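Local coordinates for GH26C (Muricauda sp. MAR_2010_75, PDB 6Q78), which probably hydrolyses beta-1,4-mannosidic linkages in mannans, as an endo-beta-mannanase of glycoside hydrolase family 26, at residues 68-73 and 264-269; 139-144 and 207-212; 146-151 and 216-221. All blocks are in the same frame, centred on the assembly; numbering follows the deposited sequence.

Contact 1 of 3, residues 68-73 and 264-269; sequences ALFYNL and NMLFAF
L266 holds CG anti to its own carbonyl carbon, chi1 -61°. This places its two methyls against helix 64-76. On the helix, L69 has CG anti to the backbone N, chi1 176°, which brings its CD2 up to one of them, CD1. The two side chains meet at a slant. CD2 of L69 lies 3.9 Å from CD1 of L266. The same CD1 also sits 4.2 Å from the backbone N of F70, so this methyl fits between the L69 side chain and the F70 backbone. CD2 of L266 turns to the F70 ring instead. It comes to the ring edge, near the plane, and stands 4.2 Å from CD2 of F70. All three residues are buried, and the joint is apolar. It is modest in size, with 135 Å² buried over both sides. L266 points to the inner side at the start of its strand, so helix 64-76 lies across the N-terminal end of the TIM barrel. F70 also packs on I330 of strand 330-336, and L73 joins it there. Strand 265-269 itself is hydrogen-bonded through its backbone to strand 220-223 on one side and to D292 and I293 on the other.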
ATOM      1  N   ALA A  68       7.548  14.740  -7.512  1.00 10.24           N
ATOM      2  CA  ALA A  68       8.164  13.907  -8.545  1.00 10.29           C
ATOM      3  C   ALA A  68       7.644  12.475  -8.469  1.00 11.38           C
ATOM      4  O   ALA A  68       7.370  11.850  -9.505  1.00 10.52           O
ATOM      5  CB  ALA A  68       9.685  13.941  -8.413  1.00 11.13           C
ATOM      6  N   LEU A  69       7.498  11.930  -7.251  1.00  8.54           N
ATOM      7  CA  LEU A  69       6.957  10.577  -7.135  1.00  7.89           C
ATOM      8  C   LEU A  69       5.577  10.467  -7.786  1.00 10.44           C
ATOM      9  O   LEU A  69       5.303   9.512  -8.534  1.00  9.59           O
ATOM     10  CB  LEU A  69       6.930  10.151  -5.675  1.00  7.34           C
ATOM     11  CG  LEU A  69       6.286   8.793  -5.427  1.00  7.94           C
ATOM     12  CD1 LEU A  69       7.050   7.644  -6.046  1.00  9.22           C
ATOM     13  CD2 LEU A  69       6.123   8.560  -3.933  1.00 10.92           C
ATOM     14  N   PHE A  70       4.687  11.425  -7.510  1.00  8.72           N
ATOM     15  CA  PHE A  70       3.362  11.378  -8.119  1.00  9.14           C
ATOM     16  C   PHE A  70       3.476  11.412  -9.643  1.00 10.20           C
ATOM     17  O   PHE A  70       2.882  10.580 -10.345  1.00 11.63           O
ATOM     18  CB  PHE A  70       2.513  12.540  -7.588  1.00 11.40           C
ATOM     19  CG  PHE A  70       1.107  12.542  -8.094  1.00 10.20           C
ATOM     20  CD1 PHE A  70       0.815  13.021  -9.373  1.00 12.96           C
ATOM     21  CD2 PHE A  70       0.065  12.069  -7.280  1.00 11.84           C
ATOM     22  CE1 PHE A  70      -0.507  13.047  -9.840  1.00 12.31           C
ATOM     23  CE2 PHE A  70      -1.235  12.107  -7.735  1.00 12.78           C
ATOM     24  CZ  PHE A  70      -1.527  12.576  -9.030  1.00 11.72           C
ATOM     25  N   TYR A  71       4.229  12.384 -10.174  1.00 10.83           N
ATOM     26  CA  TYR A  71       4.359  12.491 -11.623  1.00 11.99           C
ATOM     27  C   TYR A  71       4.909  11.198 -12.204  1.00 13.20           C
ATOM     28  O   TYR A  71       4.387  10.671 -13.191  1.00 12.55           O
ATOM     29  CB  TYR A  71       5.265  13.670 -12.003  1.00 12.81           C
ATOM     30  CG  TYR A  71       5.447  13.740 -13.507  1.00 14.21           C
ATOM     31  CD1 TYR A  71       4.499  14.388 -14.310  1.00 17.05           C
ATOM     32  CD2 TYR A  71       6.555  13.158 -14.141  1.00 14.53           C
ATOM     33  CE1 TYR A  71       4.640  14.445 -15.688  1.00 20.17           C
ATOM     34  CE2 TYR A  71       6.698  13.214 -15.527  1.00 16.03           C
ATOM     35  CZ  TYR A  71       5.735  13.868 -16.289  1.00 18.07           C
ATOM     36  OH  TYR A  71       5.855  13.938 -17.668  1.00 23.87           O
ATOM     37  N   ASN A  72       5.983  10.680 -11.617  1.00 11.07           N
ATOM     38  CA  ASN A  72       6.662   9.551 -12.250  1.00 11.15           C
ATOM     39  C   ASN A  72       5.843   8.269 -12.158  1.00 12.52           C
ATOM     40  O   ASN A  72       5.930   7.432 -13.061  1.00 13.32           O
ATOM     41  CB  ASN A  72       8.062   9.357 -11.644  1.00 10.62           C
ATOM     42  CG  ASN A  72       9.060  10.320 -12.226  1.00 12.81           C
ATOM     43  OD1 ASN A  72       9.207  10.371 -13.437  1.00 20.99           O
ATOM     44  ND2 ASN A  72       9.723  11.111 -11.385  1.00 11.32           N
ATOM     45  N   LEU A  73       5.075   8.078 -11.074  1.00  9.81           N
ATOM     46  CA  LEU A  73       4.185   6.916 -11.018  1.00  9.71           C
ATOM     47  C   LEU A  73       3.108   7.016 -12.076  1.00 11.54           C
ATOM     48  O   LEU A  73       2.761   6.019 -12.725  1.00 12.58           O
ATOM     49  CB  LEU A  73       3.514   6.805  -9.649  1.00 10.62           C
ATOM     50  CG  LEU A  73       4.386   6.231  -8.543  1.00 11.18           C
ATOM     51  CD1 LEU A  73       3.720   6.379  -7.197  1.00 11.97           C
ATOM     52  CD2 LEU A  73       4.674   4.735  -8.809  1.00 13.76           C
ATOM     53  N   ASN A 264       5.431  15.199   3.001  1.00  9.42           N
ATOM     54  CA  ASN A 264       6.061  14.114   2.254  1.00  8.81           C
ATOM     55  C   ASN A 264       5.165  12.873   2.212  1.00  7.67           C
ATOM     56  O   ASN A 264       5.615  11.745   2.401  1.00  8.20           O
ATOM     57  CB  ASN A 264       7.472  13.801   2.787  1.00  8.04           C
ATOM     58  CG  ASN A 264       7.522  13.456   4.286  1.00  8.16           C
ATOM     59  OD1 ASN A 264       6.901  14.104   5.126  1.00  9.96           O
ATOM     60  ND2 ASN A 264       8.330  12.463   4.619  1.00  7.60           N
ATOM     61  N   MET A 265       3.874  13.076   1.953  1.00  9.62           N
ATOM     62  CA  MET A 265       2.880  12.000   1.947  1.00  8.98           C
ATOM     63  C   MET A 265       1.969  12.123   0.732  1.00 10.01           C
ATOM     64  O   MET A 265       1.448  13.207   0.433  1.00 12.35           O
ATOM     65  CB  MET A 265       2.019  12.097   3.216  1.00 12.21           C
ATOM     66  CG  MET A 265       1.294  10.848   3.619  1.00 20.66           C
ATOM     67  SD  MET A 265       0.665  11.094   5.317  1.00 12.88           S
ATOM     68  CE  MET A 265       1.790  10.132   6.313  1.00 13.24           C
ATOM     69  N   LEU A 266       1.762  11.004   0.049  1.00  8.72           N
ATOM     70  CA  LEU A 266       0.656  10.806  -0.886  1.00  7.89           C
ATOM     71  C   LEU A 266      -0.344   9.895  -0.179  1.00  8.24           C
ATOM     72  O   LEU A 266       0.020   9.126   0.719  1.00 10.47           O
ATOM     73  CB  LEU A 266       1.156  10.089  -2.140  1.00  8.86           C
ATOM     74  CG  LEU A 266       2.239  10.784  -2.982  1.00 10.68           C
ATOM     75  CD1 LEU A 266       2.541   9.961  -4.244  1.00 10.48           C
ATOM     76  CD2 LEU A 266       1.745  12.177  -3.425  1.00 11.12           C
ATOM     77  N   PHE A 267      -1.620  10.007  -0.556  1.00  8.23           N
ATOM     78  CA  PHE A 267      -2.702   9.294   0.125  1.00  8.50           C
ATOM     79  C   PHE A 267      -3.360   8.280  -0.801  1.00 10.15           C
ATOM     80  O   PHE A 267      -3.780   8.631  -1.914  1.00 10.88           O
ATOM     81  CB  PHE A 267      -3.757  10.297   0.628  1.00  8.36           C
ATOM     82  CG  PHE A 267      -3.211  11.255   1.635  1.00  8.86           C
ATOM     83  CD1 PHE A 267      -3.189  10.924   2.986  1.00 10.80           C
ATOM     84  CD2 PHE A 267      -2.667  12.461   1.236  1.00 11.02           C
ATOM     85  CE1 PHE A 267      -2.633  11.796   3.942  1.00  9.88           C
ATOM     86  CE2 PHE A 267      -2.127  13.339   2.171  1.00 11.14           C
ATOM     87  CZ  PHE A 267      -2.124  12.992   3.521  1.00 10.56           C
ATOM     88  N   ALA A 268      -3.472   7.034  -0.327  1.00  7.74           N
ATOM     89  CA  ALA A 268      -3.991   5.918  -1.117  1.00  8.63           C
ATOM     90  C   ALA A 268      -5.251   5.346  -0.477  1.00  8.62           C
ATOM     91  O   ALA A 268      -5.253   5.004   0.702  1.00  8.98           O
ATOM     92  CB  ALA A 268      -2.918   4.812  -1.207  1.00  8.00           C
ATOM     93  N   PHE A 269      -6.296   5.199  -1.290  1.00  7.78           N
ATOM     94  CA  PHE A 269      -7.598   4.664  -0.915  1.00  7.63           C
ATOM     95  C   PHE A 269      -7.692   3.258  -1.492  1.00  9.02           C
ATOM     96  O   PHE A 269      -7.507   3.079  -2.703  1.00 11.53           O
ATOM     97  CB  PHE A 269      -8.655   5.555  -1.603  1.00  8.15           C
ATOM     98  CG  PHE A 269     -10.090   5.066  -1.511  1.00  8.58           C
ATOM     99  CD1 PHE A 269     -10.843   5.298  -0.353  1.00 10.05           C
ATOM    100  CD2 PHE A 269     -10.713   4.482  -2.612  1.00 11.71           C
ATOM    101  CE1 PHE A 269     -12.192   4.901  -0.282  1.00  9.83           C
ATOM    102  CE2 PHE A 269     -12.062   4.082  -2.541  1.00 12.37           C
ATOM    103  CZ  PHE A 269     -12.791   4.282  -1.375  1.00 11.07           C
TER

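Contact 2 of 3, residues 139-144 and 207-212; sequences QIRDDV and TKSLVG
R141 holds S209 with NE and NH2, one on each of two oxygens. NH2 donates to the backbone O of S209 at 3.0 Å, with an N-H...O angle of 163°. NE donates to the hydroxyl OG of S209 at 3.2 Å; this bond is somewhat more bent, 153°. Both acceptors lie close to the guanidinium plane. Seen from the carbonyl, NH2 is tilted out of the C=O plane. The two bonds together should limit rotation of the guanidinium. The OG of S209 also bonds to the backbone O of F206, in the last turn of helix 193-208. That links the arginine grip to the helix end. R141 reaches this far because its chain is extended from CG to NE, with CG anti to the backbone N (chi1 -176°). Its aliphatic part runs alongside L210, the two chains pointing opposite ways, and CG of R141 is 3.8 Å from CD2 of L210. Further in, the other methyl of L210 meets V144. CD1 of L210 and CG1 of V144 are 4.1 Å apart, and the side chains cross at about a right angle. L210 and V144 are buried, while R141 and S209 are partly exposed. A polar clasp therefore lies outside an apolar seam. The arrangement joins helix 132-150 to the turn leading from helix 193-208 to strand 220-223, in the helical layer of the TIM barrel.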
ATOM      1  N   GLN A 139      13.791  -0.437  13.124  1.00  7.82           N
ATOM      2  CA  GLN A 139      14.089  -1.301  11.988  1.00  7.70           C
ATOM      3  C   GLN A 139      13.281  -0.902  10.746  1.00  7.71           C
ATOM      4  O   GLN A 139      13.819  -0.891   9.624  1.00  8.14           O
ATOM      5  CB  GLN A 139      13.817  -2.765  12.343  1.00 11.14           C
ATOM      6  CG  GLN A 139      14.282  -3.672  11.138  0.92 14.45           C
ATOM      7  CD  GLN A 139      15.791  -3.530  10.867  0.47 11.43           C
ATOM      8  OE1 GLN A 139      16.242  -3.006   9.807  0.57 12.92           O
ATOM      9  NE2 GLN A 139      16.577  -3.972  11.821  0.74 22.21           N
ATOM     10  N   ILE A 140      11.997  -0.547  10.919  1.00  6.92           N
ATOM     11  CA  ILE A 140      11.207  -0.030   9.802  1.00  6.54           C
ATOM     12  C   ILE A 140      11.863   1.215   9.235  1.00  7.30           C
ATOM     13  O   ILE A 140      12.040   1.355   8.008  1.00  7.90           O
ATOM     14  CB  ILE A 140       9.761   0.249  10.254  1.00  6.42           C
ATOM     15  CG1 ILE A 140       9.055  -1.062  10.559  1.00  7.67           C
ATOM     16  CG2 ILE A 140       9.021   1.013   9.132  1.00  8.27           C
ATOM     17  CD1 ILE A 140       7.787  -0.882  11.446  1.00  8.14           C
ATOM     18  N   ARG A 141      12.241   2.133  10.114  1.00  6.79           N
ATOM     19  CA  ARG A 141      12.863   3.382   9.642  1.00  6.92           C
ATOM     20  C   ARG A 141      14.143   3.096   8.839  1.00  7.67           C
ATOM     21  O   ARG A 141      14.330   3.625   7.723  1.00  8.13           O
ATOM     22  CB  ARG A 141      13.177   4.272  10.853  1.00  8.45           C
ATOM     23  CG  ARG A 141      13.735   5.641  10.477  1.00 11.47           C
ATOM     24  CD  ARG A 141      13.645   6.633  11.680  1.00 15.53           C
ATOM     25  NE  ARG A 141      14.154   7.944  11.266  1.00 15.10           N
ATOM     26  CZ  ARG A 141      15.462   8.190  11.178  1.00 23.01           C
ATOM     27  NH1 ARG A 141      16.332   7.223  11.467  1.00 23.32           N
ATOM     28  NH2 ARG A 141      15.917   9.381  10.795  1.00 22.10           N
ATOM     29  N   ASP A 142      14.990   2.184   9.336  1.00  7.88           N
ATOM     30  CA  ASP A 142      16.209   1.833   8.603  1.00  7.66           C
ATOM     31  C   ASP A 142      15.888   1.204   7.240  1.00  7.46           C
ATOM     32  O   ASP A 142      16.546   1.524   6.239  1.00  8.13           O
ATOM     33  CB  ASP A 142      17.026   0.852   9.417  1.00 10.57           C
ATOM     34  CG  ASP A 142      17.747   1.511  10.597  1.00 15.99           C
ATOM     35  OD1 ASP A 142      17.732   2.770  10.725  1.00 19.67           O
ATOM     36  OD2 ASP A 142      18.330   0.761  11.394  1.00 21.53           O
ATOM     37  N   ASP A 143      14.869   0.339   7.168  1.00  8.81           N
ATOM     38  CA  ASP A 143      14.537  -0.303   5.889  1.00  6.94           C
ATOM     39  C   ASP A 143      13.956   0.710   4.903  1.00  6.68           C
ATOM     40  O   ASP A 143      14.266   0.657   3.700  1.00  7.03           O
ATOM     41  CB  ASP A 143      13.528  -1.442   6.120  1.00  7.70           C
ATOM     42  CG  ASP A 143      14.138  -2.668   6.777  1.00  9.90           C
ATOM     43  OD1 ASP A 143      13.347  -3.605   7.150  1.00 11.57           O
ATOM     44  OD2 ASP A 143      15.365  -2.711   6.946  1.00 14.70           O
ATOM     45  N   VAL A 144      13.149   1.663   5.399  1.00  6.50           N
ATOM     46  CA  VAL A 144      12.574   2.697   4.536  1.00  6.37           C
ATOM     47  C   VAL A 144      13.667   3.620   3.988  1.00  7.65           C
ATOM     48  O   VAL A 144      13.638   3.999   2.800  1.00  7.87           O
ATOM     49  CB  VAL A 144      11.491   3.457   5.322  1.00  6.69           C
ATOM     50  CG1 VAL A 144      11.082   4.795   4.638  1.00  8.63           C
ATOM     51  CG2 VAL A 144      10.251   2.561   5.454  1.00  8.24           C
ATOM     52  N   THR A 207       7.055  10.296  10.192  1.00  7.09           N
ATOM     53  CA  THR A 207       7.178  10.557   8.756  1.00  8.22           C
ATOM     54  C   THR A 207       8.102  11.747   8.474  1.00  8.45           C
ATOM     55  O   THR A 207       8.922  11.706   7.534  1.00  8.75           O
ATOM     56  CB  THR A 207       5.779  10.790   8.192  1.00  7.06           C
ATOM     57  OG1 THR A 207       4.993   9.599   8.349  1.00  7.50           O
ATOM     58  CG2 THR A 207       5.829  11.128   6.691  1.00  9.96           C
ATOM     59  N   LYS A 208       8.005  12.817   9.275  1.00  9.12           N
ATOM     60  CA  LYS A 208       8.866  13.978   9.051  1.00 12.48           C
ATOM     61  C   LYS A 208      10.300  13.734   9.481  1.00 11.74           C
ATOM     62  O   LYS A 208      11.158  14.583   9.192  1.00 19.75           O
ATOM     63  CB  LYS A 208       8.343  15.160   9.826  1.00 14.05           C
ATOM     64  CG  LYS A 208       7.058  15.707   9.326  1.00 15.52           C
ATOM     65  CD  LYS A 208       6.688  16.862  10.264  1.00 21.67           C
ATOM     66  CE  LYS A 208       5.470  17.534   9.862  1.00 24.19           C
ATOM     67  NZ  LYS A 208       5.317  18.680  10.819  1.00 30.82           N
ATOM     68  N   SER A 209      10.586  12.605  10.133  1.00  9.59           N
ATOM     69  CA  SER A 209      11.935  12.250  10.544  1.00 13.51           C
ATOM     70  C   SER A 209      12.688  11.503   9.458  1.00 13.57           C
ATOM     71  O   SER A 209      13.886  11.262   9.626  1.00 14.86           O
ATOM     72  CB  SER A 209      11.933  11.362  11.805  1.00 13.56           C
ATOM     73  OG  SER A 209      11.754   9.981  11.491  1.00 12.71           O
ATOM     74  N   LEU A 210      12.015  11.107   8.367  1.00 10.03           N
ATOM     75  CA  LEU A 210      12.620  10.223   7.367  1.00  8.04           C
ATOM     76  C   LEU A 210      13.451  11.056   6.403  1.00 12.76           C
ATOM     77  O   LEU A 210      12.917  11.602   5.428  1.00 12.70           O
ATOM     78  CB  LEU A 210      11.530   9.482   6.596  1.00  7.25           C
ATOM     79  CG  LEU A 210      10.632   8.599   7.437  1.00  8.58           C
ATOM     80  CD1 LEU A 210       9.495   8.059   6.565  1.00 10.46           C
ATOM     81  CD2 LEU A 210      11.470   7.415   8.024  1.00  9.52           C
ATOM     82  N   VAL A 211      14.752  11.154   6.667  1.00 10.06           N
ATOM     83  CA  VAL A 211      15.672  11.933   5.820  1.00 11.51           C
ATOM     84  C   VAL A 211      16.637  10.964   5.136  1.00 12.12           C
ATOM     85  O   VAL A 211      17.364  10.223   5.812  1.00 13.68           O
ATOM     86  CB  VAL A 211      16.423  13.008   6.620  1.00 10.79           C
ATOM     87  CG1 VAL A 211      17.379  13.745   5.662  1.00 13.96           C
ATOM     88  CG2 VAL A 211      15.448  13.968   7.288  1.00 19.82           C
ATOM     89  N   GLY A 212      16.641  10.970   3.794  1.00 10.58           N
ATOM     90  CA  GLY A 212      17.521  10.091   3.034  1.00 10.24           C
ATOM     91  C   GLY A 212      18.972  10.538   3.100  1.00 15.44           C
ATOM     92  O   GLY A 212      19.322  11.598   3.631  1.00 13.13           O
TER

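Contact 3 of 3, residues 146-151 and 216-221; sequences RAFDMG and ALVPII
F148 packs its ring against V218 and P219. CA of V218 lies over the centre of one ring face, 4.1 Å above its plane. CG2 of V218 lies over the same face, displaced to the CG and CD2 side, in a CH-pi contact 4.0 Å from the centroid and 29° off the normal. It comes nearest at CG of F148, 3.6 Å away. The two valine methyls sit at the CD1 and CD2 sides of the ring root. P219 meets the far part of the ring obliquely: its CD is 3.5 Å from CE1 of F148. At the tip, CZ of F148 approaches CB of A216 more loosely, at 4.5 Å. F148 gets there with CG anti to the backbone N, chi1 178°, which carries the ring out from the helix. An alanine here would remove the ring and is likely to open a gap beside V218 and P219. Outside this shell, Y412 also meets the F148 ring. V218 rests on V144 and L145 of the same helix, and P219 touches T66 and L69 of helix 64-76. Three residues after F148, G151 closes the helix in a Schellman motif, with positive phi and its N bonded to the O of F148. The contact lies where the helical layer of a TIM barrel meets the barrel: the C-terminal end of helix 132-150 packs on the segment leading into strand 220-223.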
ATOM      1  N   ARG A 146      16.857   2.839   3.633  1.00  7.56           N
ATOM      2  CA  ARG A 146      17.585   2.000   2.675  1.00  8.51           C
ATOM      3  C   ARG A 146      16.846   1.952   1.343  1.00  9.34           C
ATOM      4  O   ARG A 146      17.440   2.133   0.260  1.00  8.47           O
ATOM      5  CB  ARG A 146      17.695   0.584   3.250  1.00 11.30           C
ATOM      6  CG  ARG A 146      18.074  -0.542   2.252  1.00 13.10           C
ATOM      7  CD  ARG A 146      18.290  -1.840   3.029  1.00 17.61           C
ATOM      8  NE  ARG A 146      18.448  -3.023   2.203  1.00 20.51           N
ATOM      9  CZ  ARG A 146      18.487  -4.255   2.698  1.00 20.60           C
ATOM     10  NH1 ARG A 146      18.350  -4.445   4.007  1.00 22.85           N
ATOM     11  NH2 ARG A 146      18.644  -5.295   1.885  1.00 30.00           N
ATOM     12  N   ALA A 147      15.529   1.726   1.399  1.00  7.36           N
ATOM     13  CA  ALA A 147      14.746   1.679   0.167  1.00  6.97           C
ATOM     14  C   ALA A 147      14.843   2.998  -0.592  1.00  7.10           C
ATOM     15  O   ALA A 147      15.088   3.011  -1.812  1.00  7.87           O
ATOM     16  CB  ALA A 147      13.277   1.345   0.489  1.00  9.33           C
ATOM     17  N   PHE A 148      14.652   4.129   0.104  1.00  7.08           N
ATOM     18  CA  PHE A 148      14.691   5.419  -0.571  1.00  7.29           C
ATOM     19  C   PHE A 148      16.076   5.683  -1.160  1.00  7.77           C
ATOM     20  O   PHE A 148      16.195   6.184  -2.288  1.00  9.79           O
ATOM     21  CB  PHE A 148      14.319   6.523   0.424  1.00  7.28           C
ATOM     22  CG  PHE A 148      14.385   7.899  -0.152  1.00  7.60           C
ATOM     23  CD1 PHE A 148      13.422   8.328  -1.050  1.00  8.65           C
ATOM     24  CD2 PHE A 148      15.423   8.744   0.189  1.00  9.45           C
ATOM     25  CE1 PHE A 148      13.472   9.600  -1.578  1.00 10.41           C
ATOM     26  CE2 PHE A 148      15.495  10.033  -0.335  1.00 12.26           C
ATOM     27  CZ  PHE A 148      14.494  10.453  -1.218  1.00 11.42           C
ATOM     28  N   ASP A 149      17.144   5.360  -0.407  1.00  7.99           N
ATOM     29  CA  ASP A 149      18.496   5.584  -0.947  1.00  8.52           C
ATOM     30  C   ASP A 149      18.733   4.789  -2.222  1.00  8.63           C
ATOM     31  O   ASP A 149      19.541   5.201  -3.063  1.00 10.23           O
ATOM     32  CB  ASP A 149      19.563   5.202   0.082  1.00  9.78           C
ATOM     33  CG  ASP A 149      19.723   6.212   1.216  1.00 17.61           C
ATOM     34  OD1 ASP A 149      19.134   7.317   1.142  1.00 13.78           O
ATOM     35  OD2 ASP A 149      20.480   5.880   2.184  1.00 14.38           O
ATOM     36  N   MET A 150      18.078   3.638  -2.380  1.00  8.31           N
ATOM     37  CA  MET A 150      18.200   2.816  -3.583  1.00  8.46           C
ATOM     38  C   MET A 150      17.198   3.216  -4.664  1.00  8.35           C
ATOM     39  O   MET A 150      17.252   2.664  -5.786  1.00  8.55           O
ATOM     40  CB  MET A 150      18.031   1.328  -3.209  1.00  8.30           C
ATOM     41  CG  MET A 150      19.161   0.870  -2.298  1.00 10.87           C
ATOM     42  SD  MET A 150      19.193  -0.925  -2.055  1.00 15.28           S
ATOM     43  CE  MET A 150      17.578  -1.172  -1.400  1.00 15.27           C
ATOM     44  N   GLY A 151      16.309   4.166  -4.353  1.00  8.11           N
ATOM     45  CA  GLY A 151      15.326   4.658  -5.299  1.00  8.07           C
ATOM     46  C   GLY A 151      13.977   3.980  -5.263  1.00  7.67           C
ATOM     47  O   GLY A 151      13.116   4.308  -6.093  1.00  8.97           O
ATOM     48  N   ALA A 216      17.085  14.774   1.564  1.00 13.39           N
ATOM     49  CA  ALA A 216      15.682  15.062   1.322  1.00 10.22           C
ATOM     50  C   ALA A 216      14.795  14.175   2.202  1.00 12.75           C
ATOM     51  O   ALA A 216      15.157  13.044   2.544  1.00 11.58           O
ATOM     52  CB  ALA A 216      15.314  14.732  -0.130  1.00 14.47           C
ATOM     53  N   LEU A 217      13.595  14.671   2.503  1.00 10.87           N
ATOM     54  CA  LEU A 217      12.580  13.830   3.135  1.00  8.75           C
ATOM     55  C   LEU A 217      12.112  12.711   2.204  1.00  8.87           C
ATOM     56  O   LEU A 217      11.897  12.910   1.006  1.00  9.69           O
ATOM     57  CB  LEU A 217      11.369  14.675   3.574  1.00 11.17           C
ATOM     58  CG  LEU A 217      11.651  15.661   4.713  1.00 13.72           C
ATOM     59  CD1 LEU A 217      10.429  16.533   5.009  1.00 19.39           C
ATOM     60  CD2 LEU A 217      12.030  14.868   5.947  1.00 24.31           C
ATOM     61  N   VAL A 218      11.911  11.528   2.774  1.00  9.48           N
ATOM     62  CA  VAL A 218      11.464  10.360   2.021  1.00  9.49           C
ATOM     63  C   VAL A 218       9.968  10.491   1.756  1.00  7.93           C
ATOM     64  O   VAL A 218       9.173  10.502   2.718  1.00  8.56           O
ATOM     65  CB  VAL A 218      11.704   9.071   2.821  1.00  8.26           C
ATOM     66  CG1 VAL A 218      11.145   7.865   2.047  1.00  7.91           C
ATOM     67  CG2 VAL A 218      13.191   8.908   3.139  1.00 12.07           C
ATOM     68  N   PRO A 219       9.508  10.547   0.502  1.00  7.20           N
ATOM     69  CA  PRO A 219       8.053  10.519   0.265  1.00  7.74           C
ATOM     70  C   PRO A 219       7.500   9.157   0.612  1.00  8.21           C
ATOM     71  O   PRO A 219       8.098   8.135   0.282  1.00  9.37           O
ATOM     72  CB  PRO A 219       7.920  10.800  -1.241  1.00 10.49           C
ATOM     73  CG  PRO A 219       9.253  11.494  -1.594  1.00  8.33           C
ATOM     74  CD  PRO A 219      10.266  10.787  -0.740  1.00  7.81           C
ATOM     75  N   ILE A 220       6.356   9.145   1.306  1.00  7.40           N
ATOM     76  CA  ILE A 220       5.695   7.871   1.524  1.00  8.51           C
ATOM     77  C   ILE A 220       4.260   7.932   1.031  1.00  8.04           C
ATOM     78  O   ILE A 220       3.600   8.979   1.085  1.00  8.40           O
ATOM     79  CB  ILE A 220       5.758   7.407   2.988  1.00  9.98           C
ATOM     80  CG1 ILE A 220       4.979   8.331   3.897  1.00  9.28           C
ATOM     81  CG2 ILE A 220       7.230   7.202   3.478  1.00  9.46           C
ATOM     82  CD1 ILE A 220       4.678   7.690   5.241  1.00 11.15           C
ATOM     83  N   ILE A 221       3.774   6.784   0.577  1.00  7.61           N
ATOM     84  CA  ILE A 221       2.356   6.615   0.260  1.00  6.71           C
ATOM     85  C   ILE A 221       1.680   6.039   1.492  1.00  7.30           C
ATOM     86  O   ILE A 221       2.080   4.989   1.989  1.00  9.58           O
ATOM     87  CB  ILE A 221       2.185   5.679  -0.941  1.00  6.59           C
ATOM     88  CG1 ILE A 221       2.884   6.265  -2.190  1.00  8.13           C
ATOM     89  CG2 ILE A 221       0.696   5.378  -1.157  1.00  6.85           C
ATOM     90  CD1 ILE A 221       2.995   5.303  -3.312  1.00 11.22           C
TER

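Contacts 1 and 3 are buried and apolar. Contact 2 is only partly buried, and it is the one where side-chain hydrogen bonds join the two segments. Contacts 2 and 3 both use helix 132-150 and lie about 8 Å apart, centre to centre. Successive parts of that helix meet the turn after helix 193-208 and then the lead-in to strand 220-223. A backbone bond, L210 O to V218 N (2.8 Å), ties the second segments of contacts 2 and 3 together. Contact 1 uses a different helix, but its strand neighbours strand 220-223 in the barrel. N264 ND2 probably bonds to T207 O and to V218 O, linking contact 1 to both others.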